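Local coordinates for phosphatidylinositol-specific phospholipase C1 (PDB 3H4X), which belongs to the phosphatidylinositol-specific phospholipase C family and folds as a single-chain, TIM-barrel-like alpha/beta enzyme, at residues 87-92 and 108-113; 261-266 and 283-288. One frame throughout, in Å; residues are numbered along the deposited sequence.

Contact 1: residues 87-92 and 108-113. With EOH (ethanol), chain F.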
# COMPACT_ATOMS: atom_id res chain seq x y z
N GLU A 87 -11.52 -14.84 3.10
CA GLU A 87 -12.55 -15.73 3.66
C GLU A 87 -13.52 -15.05 4.62
O GLU A 87 -14.57 -15.61 4.93
CB GLU A 87 -11.96 -16.88 4.47
CG GLU A 87 -10.75 -17.59 3.96
CD GLU A 87 -10.16 -18.47 5.06
OE1 GLU A 87 -9.04 -18.18 5.53
OE2 GLU A 87 -10.85 -19.42 5.50
N GLY A 88 -13.14 -13.90 5.16
CA GLY A 88 -13.94 -13.30 6.23
C GLY A 88 -13.93 -14.13 7.50
O GLY A 88 -14.97 -14.30 8.15
N ALA A 89 -12.77 -14.66 7.87
CA ALA A 89 -12.64 -15.45 9.09
C ALA A 89 -13.01 -14.63 10.31
O ALA A 89 -12.61 -13.47 10.44
CB ALA A 89 -11.22 -15.97 9.23
N ALA A 90 -13.77 -15.23 11.23
CA ALA A 90 -14.18 -14.54 12.45
C ALA A 90 -13.05 -14.48 13.47
O ALA A 90 -13.03 -13.60 14.34
CB ALA A 90 -15.41 -15.21 13.05
N ASN A 91 -12.12 -15.42 13.38
CA ASN A 91 -10.99 -15.48 14.30
C ASN A 91 -9.92 -16.39 13.71
O ASN A 91 -10.12 -17.01 12.67
CB ASN A 91 -11.44 -16.00 15.66
CG ASN A 91 -12.16 -17.33 15.58
OD1 ASN A 91 -11.61 -18.30 15.07
ND2 ASN A 91 -13.39 -17.37 16.06
N ALA A 92 -8.77 -16.45 14.38
CA ALA A 92 -7.63 -17.20 13.86
C ALA A 92 -7.94 -18.69 13.66
O ALA A 92 -7.39 -19.32 12.76
CB ALA A 92 -6.41 -17.02 14.75
N LEU A 108 -10.40 -7.61 5.44
CA LEU A 108 -10.07 -6.95 6.69
C LEU A 108 -10.31 -7.87 7.88
O LEU A 108 -9.56 -7.86 8.85
CB LEU A 108 -10.86 -5.65 6.84
CG LEU A 108 -10.49 -4.54 5.86
CD1 LEU A 108 -11.55 -3.45 5.89
CD2 LEU A 108 -9.10 -3.97 6.17
N SER A 109 -11.37 -8.67 7.81
CA SER A 109 -11.62 -9.66 8.85
C SER A 109 -10.49 -10.68 8.92
O SER A 109 -10.04 -11.03 10.02
CB SER A 109 -12.96 -10.37 8.62
OG SER A 109 -14.05 -9.47 8.80
N ASP A 110 -10.03 -11.16 7.77
CA ASP A 110 -8.90 -12.10 7.76
C ASP A 110 -7.68 -11.45 8.40
O ASP A 110 -6.97 -12.09 9.19
CB ASP A 110 -8.54 -12.52 6.33
CG ASP A 110 -9.55 -13.47 5.71
OD1 ASP A 110 -10.58 -13.76 6.35
OD2 ASP A 110 -9.30 -13.93 4.57
N MET A 111 -7.44 -10.19 8.06
CA MET A 111 -6.31 -9.46 8.61
C MET A 111 -6.39 -9.34 10.13
O MET A 111 -5.40 -9.53 10.83
CB MET A 111 -6.22 -8.06 7.99
CG MET A 111 -5.80 -8.06 6.53
SD MET A 111 -5.87 -6.43 5.78
CE MET A 111 -4.66 -5.53 6.74
N ARG A 112 -7.57 -9.01 10.63
CA ARG A 112 -7.77 -8.89 12.07
C ARG A 112 -7.56 -10.23 12.78
O ARG A 112 -6.89 -10.30 13.81
CB ARG A 112 -9.18 -8.35 12.38
CG ARG A 112 -9.52 -8.26 13.86
CD ARG A 112 -8.52 -7.40 14.61
NE ARG A 112 -8.85 -7.27 16.03
CZ ARG A 112 -9.64 -6.33 16.53
NH1 ARG A 112 -10.21 -5.44 15.73
NH2 ARG A 112 -9.88 -6.29 17.84
N ALA A 113 -8.13 -11.29 12.21
CA ALA A 113 -7.99 -12.62 12.79
C ALA A 113 -6.52 -13.03 12.85
O ALA A 113 -6.03 -13.51 13.87
CB ALA A 113 -8.78 -13.62 11.97
C1 EOH F . -12.05 -2.95 16.14
C2 EOH F . -12.66 -1.56 16.11
O EOH F . -11.14 -3.12 17.21
O HOH W 1 -7.51 -16.07 4.71
O HOH W 2 -11.85 -11.36 12.01
O HOH W 3 -7.79 -14.47 15.90

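Contact 2: residues 261-266 and 283-288. Unlike the reference sequence in segment 261-266: Ala264 (reference Pro).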
# COMPACT_ATOMS: atom_id res chain seq x y z
N GLY A 261 5.82 3.98 -8.27
CA GLY A 261 6.11 4.07 -9.69
C GLY A 261 6.96 2.92 -10.18
O GLY A 261 7.48 2.12 -9.40
N ASP A 262 7.12 2.85 -11.50
CA ASP A 262 7.81 1.76 -12.17
C ASP A 262 9.31 1.74 -11.85
O ASP A 262 10.01 2.74 -12.03
CB ASP A 262 7.60 1.92 -13.67
CG ASP A 262 8.29 0.85 -14.47
OD1 ASP A 262 7.89 -0.33 -14.34
OD2 ASP A 262 9.23 1.19 -15.22
N ALA A 263 9.80 0.58 -11.40
CA ALA A 263 11.21 0.45 -11.01
C ALA A 263 12.19 0.80 -12.13
O ALA A 263 13.14 1.55 -11.92
CB ALA A 263 11.49 -0.96 -10.49
N ALA A 264 11.96 0.24 -13.32
CA ALA A 264 12.87 0.51 -14.43
C ALA A 264 12.93 2.01 -14.72
O ALA A 264 14.00 2.55 -15.02
CB ALA A 264 12.43 -0.26 -15.67
N THR A 265 11.79 2.68 -14.63
CA THR A 265 11.74 4.12 -14.85
C THR A 265 12.56 4.87 -13.80
O THR A 265 13.34 5.77 -14.14
CB THR A 265 10.28 4.62 -14.88
OG1 THR A 265 9.56 3.92 -15.91
CG2 THR A 265 10.23 6.11 -15.17
N TYR A 266 12.40 4.49 -12.53
CA TYR A 266 13.18 5.13 -11.48
C TYR A 266 14.68 4.95 -11.68
O TYR A 266 15.47 5.75 -11.18
CB TYR A 266 12.79 4.59 -10.10
CG TYR A 266 11.52 5.17 -9.55
CD1 TYR A 266 11.36 6.55 -9.41
CD2 TYR A 266 10.47 4.36 -9.16
CE1 TYR A 266 10.20 7.09 -8.91
CE2 TYR A 266 9.31 4.89 -8.65
CZ TYR A 266 9.17 6.25 -8.53
OH TYR A 266 7.99 6.77 -8.03
N LEU A 283 9.02 5.12 -0.92
CA LEU A 283 9.13 4.98 -2.37
C LEU A 283 8.87 3.53 -2.75
O LEU A 283 9.68 2.64 -2.48
CB LEU A 283 10.51 5.43 -2.84
CG LEU A 283 10.78 5.44 -4.35
CD1 LEU A 283 9.75 6.28 -5.08
CD2 LEU A 283 12.18 5.93 -4.64
N ILE A 284 7.72 3.27 -3.37
CA ILE A 284 7.37 1.93 -3.83
C ILE A 284 7.76 1.80 -5.30
O ILE A 284 7.29 2.57 -6.14
CB ILE A 284 5.85 1.64 -3.69
CG1 ILE A 284 5.41 1.55 -2.23
CG2 ILE A 284 5.49 0.34 -4.38
CD1 ILE A 284 5.48 2.84 -1.46
N MET A 285 8.60 0.81 -5.60
CA MET A 285 9.03 0.55 -6.96
C MET A 285 8.40 -0.74 -7.47
O MET A 285 8.67 -1.83 -6.96
CB MET A 285 10.55 0.46 -7.06
CG MET A 285 11.27 1.73 -6.65
SD MET A 285 12.94 1.74 -7.32
CE MET A 285 13.56 3.30 -6.70
N THR A 286 7.55 -0.60 -8.48
CA THR A 286 6.76 -1.71 -8.99
C THR A 286 7.43 -2.41 -10.17
O THR A 286 8.33 -1.86 -10.81
CB THR A 286 5.34 -1.25 -9.38
OG1 THR A 286 5.43 -0.18 -10.33
CG2 THR A 286 4.57 -0.75 -8.16
N ASP A 287 6.99 -3.63 -10.45
CA ASP A 287 7.57 -4.43 -11.52
C ASP A 287 9.09 -4.45 -11.43
O ASP A 287 9.79 -4.19 -12.40
CB ASP A 287 7.10 -3.93 -12.89
CG ASP A 287 5.63 -4.21 -13.13
OD1 ASP A 287 5.20 -5.35 -12.86
OD2 ASP A 287 4.90 -3.30 -13.56
N ALA A 288 9.58 -4.79 -10.24
CA ALA A 288 11.01 -4.82 -9.97
C ALA A 288 11.77 -5.73 -10.94
O ALA A 288 12.95 -5.50 -11.22
CB ALA A 288 11.27 -5.27 -8.54
O HOH W 4 10.13 -1.87 -13.88
O HOH W 5 5.53 -0.81 -13.01

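Contact 1: residues 87-92 and 108-113
Both oxygens of the Asp110 carboxylate accept backbone N-H groups of the loop 87-92. Glu87 N donates to Asp110 OD2 over 2.8 Å in a nearly straight bond (169°), meeting the oxygen on its syn side and 20° out of the carboxylate plane. Ala89 N reaches Asp110 OD1, also at 2.8 Å, and arrives almost along the C-O axis. Between these two donors in sequence, Gly88 N lies 2.8 Å from Asp110 OD1. Asp110 points CG anti to its carbonyl carbon (chi1 -73°), which swings the carboxylate off the helix and under the turn. Gly88 makes that turn at positive phi and lays its CA over Ser109 CB. The carboxylates of Glu87 and Asp110 come close; a water donates to both Glu87 OE1 and Asp110 OD2 and probably eases the repulsion between them. Glu87 is held beyond the contact by the backbone amides of Arg96, Thr97 and Lys98. Farther along the helix Ala113 presses its methyl group against the loop backbone, CB lying 3.5 Å from Asn91 C, while Ala92 CB rests 3.6 Å from Ala113 O. Two more waters bridge the backbones: one donates to both Ala89 O and Ser109 O, the other accepts from Ala92 N and donates to Ala113 O. On another side of the helix, Arg112 NH1 donates to the oxygen of an ethanol at 2.9 Å, and Arg112 NE forms a salt bridge with Asp116. The arrangement is a buried helix aspartate whose carboxylate takes the amides of Glu87 and Ala89, on either side of Gly88 in sequence, and it fastens the long loop after strand 73-74 to helix 104-117 of the alpha/beta fold.

Contact 2: residues 261-266 and 283-288
Three backbone hydrogen bonds join the ends of two parallel strands: Gly261 N to Ile284 O, Thr286 N to Gly261 O and Ala263 N to Thr286 O, each 2.9 Å long. They set the register, Gly261 with Met285 and Asp262 with Thr286. Met285 CA adds a CA-H...O contact to Gly261 O at 3.3 Å. Asp262, paired with Thr286 at the strand end, is also the N-cap of helix 263-266: CG stands anti to the backbone N (chi1 179°) and OD2 accepts from Thr265 N, although the position of OD2, and so the detail of this capping bond, is less certain. The other oxygen, Asp262 OD1, accepts hydrogen bonds from two waters. One of them accepts from Ala264 N and donates to Asp287 O; the second accepts from Thr286 OG1 and donates to Asp287 OD2. This second water therefore bridges the carboxylates of Asp262 and Asp287, which lie with their planes 58° apart, and probably softens their repulsion. On the Met285 side of the sheet the helix packs down through Ala263 and Tyr266. Ala263 CB sits 3.8 Å from Met285 CB, and the methionine, extended beyond CG, passes across Tyr266 at a slant, bringing its CE to 3.7 Å from Tyr266 CB. Its sulfur makes a Met-aromatic contact, SD lying 5.1 Å from the Tyr266 ring centroid and 57° off the normal. Leu283 CD1 touches CZ and OH of Tyr266, 3.5 Å from OH. These are neighbouring parallel strands of the TIM-barrel-like fold, connected through helix 274-278; strand 319-322 flanks 282-286 on its other edge, and Leu312 of helix 302-314 packs on Ala263, Met285 and Ala288.

How the contacts relate
From the N terminus, the chain passes strands 31-36, 58-64 and 73-74 before contact 1, where residues 108-113 return to 87-92 and close a loop of 15 intervening residues. It then runs through strands 124-130, 189-195 and 232-236 to strand 258-262, and contact 2 closes a second excursion, of 16 residues and including helix 274-278. The two closures are in series, neither nested nor crossed. Contact 1 ties a loop to a helix, whereas contact 2 joins neighbouring strands and the short helix following one of them. They lie on opposite sides of the chain's centre, centres 31 Å apart and nearest atoms about 15 Å apart.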